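PDB 3EDP: Lin2111 protein from Listeria innocua, which is of unknown function but probably acts as a DNA-binding transcription regulator of the GntR family, with a winged-helix DNA-binding domain and a UTRA effector domain. Local coordinates for residues A109-A114 with M119-L124; V64-N67 with L71-Q74; E189-K192 with N197-D200. One frame throughout, in Å; residues are numbered along the deposited sequence.

Interaction 1 of 3, residues A109-A114 with M119-L124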
ATOM      1  N   ALA A 109     -21.692 -10.335  -2.054  1.00 41.51           N
ATOM      2  CA  ALA A 109     -21.024  -9.183  -1.475  1.00 39.29           C
ATOM      3  C   ALA A 109     -21.671  -8.807  -0.148  1.00 40.98           C
ATOM      4  O   ALA A 109     -20.978  -8.504   0.820  1.00 41.39           O
ATOM      5  CB  ALA A 109     -21.058  -8.001  -2.449  1.00 36.66           C
ATOM      6  N   GLY A 110     -23.000  -8.833  -0.112  1.00 45.65           N
ATOM      7  CA  GLY A 110     -23.741  -8.357   1.046  1.00 48.81           C
ATOM      8  C   GLY A 110     -23.731  -6.836   1.119  1.00 53.78           C
ATOM      9  O   GLY A 110     -23.010  -6.178   0.368  1.00 46.84           O
ATOM     10  N   LYS A 111     -24.520  -6.281   2.033  1.00 53.76           N
ATOM     11  CA  LYS A 111     -24.673  -4.830   2.158  1.00 56.58           C
ATOM     12  C   LYS A 111     -23.369  -4.071   2.377  1.00 51.45           C
ATOM     13  O   LYS A 111     -23.111  -3.067   1.718  1.00 44.62           O
ATOM     14  CB  LYS A 111     -25.654  -4.485   3.284  1.00 65.07           C
ATOM     15  CG  LYS A 111     -27.049  -4.125   2.799  1.00 76.83           C
ATOM     16  CD  LYS A 111     -27.687  -5.273   2.035  1.00 85.57           C
ATOM     17  CE  LYS A 111     -28.590  -4.751   0.935  1.00 89.71           C
ATOM     18  NZ  LYS A 111     -27.803  -3.967  -0.056  1.00 89.86           N
ATOM     19  N   PHE A 112     -22.558  -4.547   3.315  1.00 48.94           N
ATOM     20  CA  PHE A 112     -21.353  -3.835   3.715  1.00 48.83           C
ATOM     21  C   PHE A 112     -20.346  -3.677   2.578  1.00 52.34           C
ATOM     22  O   PHE A 112     -19.843  -2.582   2.345  1.00 54.55           O
ATOM     23  CB  PHE A 112     -20.701  -4.513   4.921  1.00 56.94           C
ATOM     24  CG  PHE A 112     -19.446  -3.838   5.382  1.00 67.63           C
ATOM     25  CD1 PHE A 112     -19.500  -2.609   6.018  1.00 73.45           C
ATOM     26  CD2 PHE A 112     -18.209  -4.425   5.173  1.00 68.95           C
ATOM     27  CE1 PHE A 112     -18.344  -1.977   6.440  1.00 74.38           C
ATOM     28  CE2 PHE A 112     -17.050  -3.800   5.595  1.00 72.54           C
ATOM     29  CZ  PHE A 112     -17.117  -2.574   6.229  1.00 73.15           C
ATOM     30  N   TYR A 113     -20.055  -4.765   1.871  1.00 53.21           N
ATOM     31  CA  TYR A 113     -19.103  -4.714   0.762  1.00 47.99           C
ATOM     32  C   TYR A 113     -19.699  -4.077  -0.490  1.00 47.53           C
ATOM     33  O   TYR A 113     -19.002  -3.374  -1.218  1.00 49.51           O
ATOM     34  CB  TYR A 113     -18.558  -6.107   0.430  1.00 41.44           C
ATOM     35  CG  TYR A 113     -17.670  -6.676   1.508  1.00 34.88           C
ATOM     36  CD1 TYR A 113     -16.651  -5.918   2.069  1.00 36.44           C
ATOM     37  CD2 TYR A 113     -17.838  -7.975   1.954  1.00 32.75           C
ATOM     38  CE1 TYR A 113     -15.838  -6.439   3.059  1.00 39.10           C
ATOM     39  CE2 TYR A 113     -17.030  -8.503   2.941  1.00 42.95           C
ATOM     40  CZ  TYR A 113     -16.031  -7.731   3.491  1.00 44.13           C
ATOM     41  OH  TYR A 113     -15.225  -8.265   4.472  1.00 48.62           O
ATOM     42  N   ALA A 114     -20.981  -4.333  -0.744  1.00 45.99           N
ATOM     43  CA  ALA A 114     -21.666  -3.742  -1.888  1.00 49.39           C
ATOM     44  C   ALA A 114     -21.572  -2.222  -1.833  1.00 55.11           C
ATOM     45  O   ALA A 114     -21.394  -1.562  -2.854  1.00 59.32           O
ATOM     46  CB  ALA A 114     -23.121  -4.177  -1.925  1.00 50.74           C
HETATM   47  N   MSE A 119     -21.373  -1.775  -5.608  1.00 57.20           N
HETATM   48  CA  MSE A 119     -21.912  -2.855  -6.433  1.00 51.49           C
HETATM   49  C   MSE A 119     -23.222  -3.385  -5.846  1.00 53.29           C
HETATM   50  O   MSE A 119     -23.697  -2.895  -4.819  1.00 54.19           O
HETATM   51  CB  MSE A 119     -20.888  -3.990  -6.573  1.00 50.66           C
HETATM   52  CG  MSE A 119     -20.614  -4.752  -5.284  1.00 56.19           C
HETATM   53 SE   MSE A 119     -19.064  -5.949  -5.377  0.68 51.46          SE
HETATM   54  CE  MSE A 119     -19.732  -7.221  -6.693  1.00 72.96           C
ATOM     55  N   LYS A 120     -23.807  -4.385  -6.497  1.00 53.68           N
ATOM     56  CA  LYS A 120     -25.054  -4.973  -6.017  1.00 62.66           C
ATOM     57  C   LYS A 120     -24.797  -6.032  -4.948  1.00 60.83           C
ATOM     58  O   LYS A 120     -23.919  -6.883  -5.100  1.00 58.94           O
ATOM     59  CB  LYS A 120     -25.859  -5.566  -7.175  1.00 71.14           C
ATOM     60  CG  LYS A 120     -26.241  -4.552  -8.238  1.00 81.18           C
ATOM     61  CD  LYS A 120     -26.821  -3.293  -7.607  1.00 89.47           C
ATOM     62  CE  LYS A 120     -27.351  -2.327  -8.663  1.00 92.16           C
ATOM     63  NZ  LYS A 120     -28.532  -2.881  -9.385  1.00 89.70           N
ATOM     64  N   GLU A 121     -25.579  -5.973  -3.874  1.00 60.39           N
ATOM     65  CA  GLU A 121     -25.398  -6.836  -2.707  1.00 61.19           C
ATOM     66  C   GLU A 121     -25.380  -8.332  -3.034  1.00 52.52           C
ATOM     67  O   GLU A 121     -24.781  -9.125  -2.306  1.00 50.50           O
ATOM     68  CB  GLU A 121     -26.466  -6.536  -1.649  1.00 67.10           C
ATOM     69  CG  GLU A 121     -27.888  -6.455  -2.195  1.00 81.56           C
ATOM     70  CD  GLU A 121     -28.153  -5.178  -2.986  1.00 93.30           C
ATOM     71  OE1 GLU A 121     -27.382  -4.205  -2.828  1.00 91.88           O
ATOM     72  OE2 GLU A 121     -29.133  -5.150  -3.766  1.00 97.54           O
ATOM     73  N   ASN A 122     -26.025  -8.705  -4.134  1.00 50.74           N
ATOM     74  CA  ASN A 122     -26.140 -10.105  -4.531  1.00 54.71           C
ATOM     75  C   ASN A 122     -25.068 -10.535  -5.527  1.00 51.13           C
ATOM     76  O   ASN A 122     -24.987 -11.703  -5.902  1.00 55.35           O
ATOM     77  CB  ASN A 122     -27.523 -10.374  -5.121  1.00 68.24           C
ATOM     78  CG  ASN A 122     -27.852  -9.443  -6.274  1.00 83.01           C
ATOM     79  OD1 ASN A 122     -27.887  -8.221  -6.109  1.00 84.29           O
ATOM     80  ND2 ASN A 122     -28.094 -10.015  -7.449  1.00 88.58           N
ATOM     81  N   GLU A 123     -24.250  -9.589  -5.965  1.00 50.23           N
ATOM     82  CA  GLU A 123     -23.147  -9.907  -6.860  1.00 51.65           C
ATOM     83  C   GLU A 123     -22.011 -10.555  -6.072  1.00 44.96           C
ATOM     84  O   GLU A 123     -21.918 -10.393  -4.858  1.00 41.09           O
ATOM     85  CB  GLU A 123     -22.687  -8.655  -7.609  1.00 60.65           C
ATOM     86  CG  GLU A 123     -23.740  -8.136  -8.588  1.00 65.42           C
ATOM     87  CD  GLU A 123     -23.343  -6.836  -9.257  1.00 73.13           C
ATOM     88  OE1 GLU A 123     -23.571  -6.712 -10.479  1.00 79.35           O
ATOM     89  OE2 GLU A 123     -22.802  -5.942  -8.569  1.00 70.04           O
ATOM     90  N   LEU A 124     -21.159 -11.300  -6.763  1.00 37.09           N
ATOM     91  CA  LEU A 124     -20.211 -12.170  -6.087  1.00 38.14           C
ATOM     92  C   LEU A 124     -18.828 -11.557  -5.890  1.00 38.74           C
ATOM     93  O   LEU A 124     -18.376 -10.742  -6.694  1.00 35.68           O
ATOM     94  CB  LEU A 124     -20.092 -13.492  -6.847  1.00 37.58           C
ATOM     95  CG  LEU A 124     -21.426 -14.194  -7.109  1.00 45.37           C
ATOM     96  CD1 LEU A 124     -21.214 -15.407  -8.002  1.00 39.27           C
ATOM     97  CD2 LEU A 124     -22.101 -14.585  -5.795  1.00 46.14           C
TER
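Gly110 N and Ala109 N, where the chain enters helix 110-117, are both held by carbonyls of the loop that follows the helix. Gly110 N donates to Glu121 O at 2.8 Å, in the carbonyl plane and on a lone pair, while Ala109 N reaches Glu123 O at 2.8 Å. A turn along the helix, Ala114 O accepts from Met119 N of the loop at 2.8 Å. Between these bonds Ala114 CB lies against the loop backbone, 3.6 Å from Glu121 CA, and Met119 SE, of a selenomethionine, rests 4.1 Å from Ala109 CB. On the outer side Lys111 bends at three torsions and runs alongside Glu121, its NZ meeting Glu121 OE1 from above the carboxylate plane at 2.8 Å in a salt bridge. This helix and its return loop connect strands 99-108 and 124-134, neighbours in the antiparallel sheet of the UTRA domain. The loop is shaped by a type I turn from Lys120 to Glu123, reinforced by Lys120 N donating to Glu123 OE2 (2.8 Å). Further out, Met119 also packs on Val125 and Pro146, and Tyr113 turns from the loop toward Ile144, Ile219 and Tyr221 of the sheet.

Interaction 2 of 3, residues V64-N67 with L71-Q74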
ATOM      1  N   VAL A  64     -21.869 -22.065  -6.734  1.00 31.56           N
ATOM      2  CA  VAL A  64     -22.626 -20.934  -6.233  1.00 35.73           C
ATOM      3  C   VAL A  64     -23.385 -20.312  -7.396  1.00 31.86           C
ATOM      4  O   VAL A  64     -22.905 -20.307  -8.533  1.00 34.56           O
ATOM      5  CB  VAL A  64     -21.693 -19.890  -5.561  1.00 39.74           C
ATOM      6  CG1 VAL A  64     -20.570 -19.491  -6.508  1.00 38.80           C
ATOM      7  CG2 VAL A  64     -22.484 -18.671  -5.102  1.00 34.37           C
ATOM      8  N   ARG A  65     -24.586 -19.822  -7.123  1.00 31.51           N
ATOM      9  CA  ARG A  65     -25.384 -19.174  -8.152  1.00 40.95           C
ATOM     10  C   ARG A  65     -25.051 -17.693  -8.238  1.00 50.10           C
ATOM     11  O   ARG A  65     -24.787 -17.050  -7.224  1.00 42.15           O
ATOM     12  CB  ARG A  65     -26.875 -19.317  -7.851  1.00 35.29           C
ATOM     13  CG  ARG A  65     -27.433 -20.739  -7.961  1.00 36.95           C
ATOM     14  CD  ARG A  65     -28.951 -20.703  -7.819  1.00 39.86           C
ATOM     15  NE  ARG A  65     -29.596 -21.931  -8.277  1.00 36.86           N
ATOM     16  CZ  ARG A  65     -30.000 -22.910  -7.475  1.00 37.98           C
ATOM     17  NH1 ARG A  65     -29.828 -22.808  -6.161  1.00 32.04           N
ATOM     18  NH2 ARG A  65     -30.583 -23.988  -7.989  1.00 37.45           N
ATOM     19  N   LYS A  66     -25.064 -17.149  -9.448  1.00 64.11           N
ATOM     20  CA  LYS A  66     -25.115 -15.703  -9.593  1.00 78.18           C
ATOM     21  C   LYS A  66     -26.554 -15.337  -9.905  1.00 89.51           C
ATOM     22  O   LYS A  66     -27.052 -15.640 -10.985  1.00 89.91           O
ATOM     23  CB  LYS A  66     -24.186 -15.205 -10.700  1.00 83.61           C
ATOM     24  CG  LYS A  66     -23.829 -13.723 -10.571  1.00 95.90           C
ATOM     25  CD  LYS A  66     -25.051 -12.888 -10.192  1.00102.91           C
ATOM     26  CE  LYS A  66     -24.677 -11.552  -9.573  1.00107.42           C
ATOM     27  NZ  LYS A  66     -24.320 -10.536 -10.600  1.00113.05           N
ATOM     28  N   ASN A  67     -27.214 -14.697  -8.947  1.00103.23           N
ATOM     29  CA  ASN A  67     -28.603 -14.276  -9.098  1.00117.38           C
ATOM     30  C   ASN A  67     -29.044 -14.198 -10.558  1.00117.39           C
ATOM     31  O   ASN A  67     -28.837 -13.186 -11.228  1.00116.76           O
ATOM     32  CB  ASN A  67     -28.820 -12.928  -8.409  1.00129.98           C
ATOM     33  CG  ASN A  67     -30.284 -12.620  -8.177  1.00139.24           C
ATOM     34  OD1 ASN A  67     -31.166 -13.281  -8.727  1.00142.43           O
ATOM     35  ND2 ASN A  67     -30.552 -11.611  -7.356  1.00141.84           N
ATOM     36  N   LEU A  71     -23.806 -19.928 -13.032  1.00 33.22           N
ATOM     37  CA  LEU A  71     -23.279 -20.860 -12.044  1.00 40.71           C
ATOM     38  C   LEU A  71     -21.758 -20.795 -12.046  1.00 42.96           C
ATOM     39  O   LEU A  71     -21.129 -20.910 -13.098  1.00 41.79           O
ATOM     40  CB  LEU A  71     -23.706 -22.299 -12.383  1.00 34.27           C
ATOM     41  CG  LEU A  71     -24.818 -23.015 -11.615  1.00 44.33           C
ATOM     42  CD1 LEU A  71     -25.962 -22.081 -11.271  1.00 46.30           C
ATOM     43  CD2 LEU A  71     -25.311 -24.212 -12.423  1.00 38.16           C
ATOM     44  N   TYR A  72     -21.176 -20.648 -10.862  1.00 43.25           N
ATOM     45  CA  TYR A  72     -19.730 -20.661 -10.702  1.00 40.44           C
ATOM     46  C   TYR A  72     -19.315 -21.850  -9.849  1.00 44.92           C
ATOM     47  O   TYR A  72     -19.996 -22.212  -8.882  1.00 40.93           O
ATOM     48  CB  TYR A  72     -19.250 -19.355 -10.060  1.00 46.41           C
ATOM     49  CG  TYR A  72     -19.648 -18.116 -10.834  1.00 45.99           C
ATOM     50  CD1 TYR A  72     -18.792 -17.557 -11.771  1.00 48.88           C
ATOM     51  CD2 TYR A  72     -20.884 -17.519 -10.639  1.00 54.79           C
ATOM     52  CE1 TYR A  72     -19.153 -16.430 -12.487  1.00 56.79           C
ATOM     53  CE2 TYR A  72     -21.258 -16.394 -11.350  1.00 59.33           C
ATOM     54  CZ  TYR A  72     -20.388 -15.851 -12.273  1.00 68.02           C
ATOM     55  OH  TYR A  72     -20.754 -14.728 -12.984  1.00 77.84           O
ATOM     56  N   VAL A  73     -18.205 -22.473 -10.222  1.00 41.03           N
ATOM     57  CA  VAL A  73     -17.636 -23.535  -9.412  1.00 41.16           C
ATOM     58  C   VAL A  73     -16.810 -22.902  -8.298  1.00 44.93           C
ATOM     59  O   VAL A  73     -16.086 -21.931  -8.526  1.00 44.43           O
ATOM     60  CB  VAL A  73     -16.744 -24.470 -10.253  1.00 44.49           C
ATOM     61  CG1 VAL A  73     -16.262 -25.643  -9.415  1.00 39.70           C
ATOM     62  CG2 VAL A  73     -17.506 -24.965 -11.468  1.00 54.06           C
ATOM     63  N   GLN A  74     -16.939 -23.432  -7.089  1.00 39.24           N
ATOM     64  CA  GLN A  74     -16.166 -22.932  -5.964  1.00 38.50           C
ATOM     65  C   GLN A  74     -14.716 -23.388  -6.108  1.00 40.58           C
ATOM     66  O   GLN A  74     -14.460 -24.548  -6.430  1.00 37.94           O
ATOM     67  CB  GLN A  74     -16.763 -23.430  -4.643  1.00 36.58           C
ATOM     68  CG  GLN A  74     -18.067 -22.748  -4.243  1.00 33.97           C
ATOM     69  CD  GLN A  74     -17.841 -21.396  -3.582  1.00 34.79           C
ATOM     70  OE1 GLN A  74     -16.730 -20.860  -3.603  1.00 32.66           O
ATOM     71  NE2 GLN A  74     -18.896 -20.841  -2.981  1.00 32.30           N
TER
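Val64 and Tyr72 form the antiparallel hydrogen-bonded pair of a two-stranded hairpin, and their backbones satisfy each other fully. Val64 N donates to Tyr72 O at 2.9 Å, and Tyr72 N returns to Val64 O at 2.9 Å in an almost straight bond (178° at the hydrogen). Val64 O also takes a CA-H...O contact from Leu71 CA at 3.6 Å. Arg65 and Leu71 make the adjoining non-hydrogen-bonded pair, their side chains running side by side with Arg65 CG 3.9 Å from Leu71 CD1. The extended Arg65 chain carries its guanidinium beyond the hairpin, where NE pairs with Glu36, NH1 with Asp55 and NH2 with the carbonyl of Arg51. On the other face the Tyr72 ring presents its CE2 edge to Lys66 CB, which lies in the ring plane; Lys66 CG, placed anti to the backbone N (chi1 -160°), continues alongside the ring. Gln74 bends at chi2, bringing NE2 to 3.9 Å from Val64 CB; its OE1 accepts from Ile106 N, its backbone bonds with Leu62, and Val73 O accepts from Thr29 OG1. Such a hairpin is the wing of the winged helix-turn-helix fold of GntR regulators. The Arg65-Leu71 face packs on Val54 of helix 47-59, whereas Val64 and Tyr72 lie against Ile106 of strand 99-108, and Tyr72 also meets Leu124 of strand 124-134.

Interaction 3 of 3, residues E189-K192 with N197-D200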
ATOM      1  N   GLU A 189     -12.137 -14.664  15.015  1.00 60.30           N
ATOM      2  CA  GLU A 189     -11.149 -14.821  13.952  1.00 59.15           C
ATOM      3  C   GLU A 189      -9.733 -14.727  14.503  1.00 56.06           C
ATOM      4  O   GLU A 189      -8.888 -15.586  14.242  1.00 48.27           O
ATOM      5  CB  GLU A 189     -11.346 -13.736  12.895  1.00 66.13           C
ATOM      6  CG  GLU A 189     -12.560 -13.927  12.011  1.00 76.34           C
ATOM      7  CD  GLU A 189     -12.230 -14.664  10.730  1.00 83.68           C
ATOM      8  OE1 GLU A 189     -12.652 -14.192   9.653  1.00 85.08           O
ATOM      9  OE2 GLU A 189     -11.542 -15.706  10.798  1.00 86.46           O
ATOM     10  N   GLN A 190      -9.483 -13.666  15.264  1.00 57.10           N
ATOM     11  CA  GLN A 190      -8.170 -13.422  15.848  1.00 55.83           C
ATOM     12  C   GLN A 190      -7.838 -14.463  16.918  1.00 57.86           C
ATOM     13  O   GLN A 190      -6.705 -14.934  17.008  1.00 59.71           O
ATOM     14  CB  GLN A 190      -8.095 -12.003  16.422  1.00 50.45           C
ATOM     15  CG  GLN A 190      -8.251 -10.898  15.374  1.00 43.80           C
ATOM     16  CD  GLN A 190      -9.699 -10.703  14.926  1.00 52.57           C
ATOM     17  OE1 GLN A 190     -10.635 -10.909  15.700  1.00 48.11           O
ATOM     18  NE2 GLN A 190      -9.883 -10.296  13.672  1.00 51.49           N
ATOM     19  N   ILE A 191      -8.830 -14.825  17.724  1.00 58.31           N
ATOM     20  CA  ILE A 191      -8.645 -15.868  18.723  1.00 58.91           C
ATOM     21  C   ILE A 191      -8.101 -17.128  18.063  1.00 58.61           C
ATOM     22  O   ILE A 191      -7.009 -17.595  18.389  1.00 57.58           O
ATOM     23  CB  ILE A 191      -9.970 -16.222  19.429  1.00 61.74           C
ATOM     24  CG1 ILE A 191     -10.547 -14.996  20.134  1.00 64.46           C
ATOM     25  CG2 ILE A 191      -9.762 -17.355  20.433  1.00 59.46           C
ATOM     26  CD1 ILE A 191      -9.590 -14.355  21.088  1.00 70.11           C
ATOM     27  N   LYS A 192      -8.865 -17.664  17.117  1.00 59.73           N
ATOM     28  CA  LYS A 192      -8.534 -18.946  16.509  1.00 62.44           C
ATOM     29  C   LYS A 192      -7.276 -18.896  15.647  1.00 61.85           C
ATOM     30  O   LYS A 192      -6.440 -19.797  15.709  1.00 66.08           O
ATOM     31  CB  LYS A 192      -9.716 -19.472  15.687  1.00 73.75           C
ATOM     32  CG  LYS A 192     -10.116 -18.582  14.522  1.00 89.02           C
ATOM     33  CD  LYS A 192     -11.379 -19.088  13.835  1.00 99.79           C
ATOM     34  CE  LYS A 192     -11.781 -18.175  12.683  1.00104.43           C
ATOM     35  NZ  LYS A 192     -13.093 -18.552  12.084  1.00106.19           N
ATOM     36  N   ASN A 197      -6.232 -14.125  23.175  1.00 55.25           N
ATOM     37  CA  ASN A 197      -7.359 -14.275  24.089  1.00 62.65           C
ATOM     38  C   ASN A 197      -8.428 -13.247  23.773  1.00 63.60           C
ATOM     39  O   ASN A 197      -8.128 -12.204  23.200  1.00 55.42           O
ATOM     40  CB  ASN A 197      -6.903 -14.109  25.539  1.00 63.14           C
ATOM     41  CG  ASN A 197      -5.877 -15.141  25.944  1.00 65.35           C
ATOM     42  OD1 ASN A 197      -5.834 -16.244  25.391  1.00 61.71           O
ATOM     43  ND2 ASN A 197      -5.041 -14.793  26.915  1.00 70.48           N
ATOM     44  N   GLU A 198      -9.673 -13.538  24.132  1.00 70.04           N
ATOM     45  CA  GLU A 198     -10.740 -12.570  23.920  1.00 76.36           C
ATOM     46  C   GLU A 198     -10.348 -11.212  24.480  1.00 69.62           C
ATOM     47  O   GLU A 198      -9.785 -11.114  25.572  1.00 65.21           O
ATOM     48  CB  GLU A 198     -12.056 -13.033  24.546  1.00 88.82           C
ATOM     49  CG  GLU A 198     -13.042 -13.607  23.542  1.00 99.91           C
ATOM     50  CD  GLU A 198     -14.486 -13.420  23.970  1.00107.25           C
ATOM     51  OE1 GLU A 198     -14.827 -13.794  25.114  1.00108.93           O
ATOM     52  OE2 GLU A 198     -15.281 -12.898  23.159  1.00108.17           O
ATOM     53  N   ASN A 199     -10.633 -10.171  23.705  1.00 65.01           N
ATOM     54  CA  ASN A 199     -10.401  -8.799  24.138  1.00 63.96           C
ATOM     55  C   ASN A 199      -8.930  -8.393  24.224  1.00 59.86           C
ATOM     56  O   ASN A 199      -8.606  -7.316  24.725  1.00 62.48           O
ATOM     57  CB  ASN A 199     -11.129  -8.521  25.455  1.00 67.41           C
ATOM     58  CG  ASN A 199     -12.627  -8.725  25.335  1.00 74.92           C
ATOM     59  OD1 ASN A 199     -13.292  -9.108  26.296  1.00 80.41           O
ATOM     60  ND2 ASN A 199     -13.163  -8.486  24.141  1.00 77.58           N
ATOM     61  N   ASP A 200      -8.040  -9.252  23.737  1.00 52.91           N
ATOM     62  CA  ASP A 200      -6.665  -8.830  23.506  1.00 52.36           C
ATOM     63  C   ASP A 200      -6.708  -7.714  22.463  1.00 41.18           C
ATOM     64  O   ASP A 200      -7.523  -7.769  21.544  1.00 40.89           O
ATOM     65  CB  ASP A 200      -5.801 -10.000  23.019  1.00 43.63           C
ATOM     66  CG  ASP A 200      -5.252 -10.845  24.168  1.00 56.52           C
ATOM     67  OD1 ASP A 200      -5.400 -10.424  25.340  1.00 56.61           O
ATOM     68  OD2 ASP A 200      -4.670 -11.926  23.904  1.00 51.71           O
TER
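Of the residues of 189-192, Ile191 makes the contact with the turn at Asn197-Asp200, meeting it where Asn197 joins Glu198. Its CG1 stands anti to the carbonyl carbon (chi1 -60°), and chi2 near -55° turns CD1 to the side of the turn. CD1 is modelled near the Asn197-Glu198 peptide, though the exact approach is doubtful; it lies 4.3 Å from Glu198 CG. The small buried area, 110 Å², fits a light contact at the surface.

Within Asn197-Asp200 two hydrogen bonds shape the turn. Asp200 N donates to Asn197 O at 3.0 Å, closing a type II turn in which Asn199 has the positive phi (71°) usual for its third position. The Asp200 side chain folds back across the same turn, and OD2 receives Asn197 N at 2.8 Å from above the carboxylate plane. Asn197 thus gives its N-H to the side chain of Asp200 and its carbonyl to the backbone. On the helix, Gln190 OE1 accepts from Gly187 N.

Charged pairing belongs to the helix: Lys192 NZ lies 3.5 Å from Glu189 OE2, and Glu189 OE1 makes salt bridges with Arg142 and Lys129. Within the UTRA domain, the helix follows strand 176-185 and the turn leads into strand 201-211, its antiparallel neighbour; Ile191 and Asp200 both pack on Ala186 between strand and helix.

Overall arrangement
From the N terminus, interaction 2 comes first, closing the hairpin of strands 63-66 and 70-73 in the probable DNA-binding domain. Interaction 1 follows, closing the helical connection from strand 99-108 to strand 124-134, and interaction 3 later closes that from strand 176-185 to strand 201-211. The three loops are in series; none nests within or crosses another. Interactions 1 and 2, whose centres are about 15 Å apart, touch: Leu124 packs on Tyr72, and Lys66 lies against Glu123, bringing the hairpin onto the UTRA domain. Interaction 3 stands apart, its centre about 27 Å from that of interaction 1 and about 33 Å from that of interaction 2.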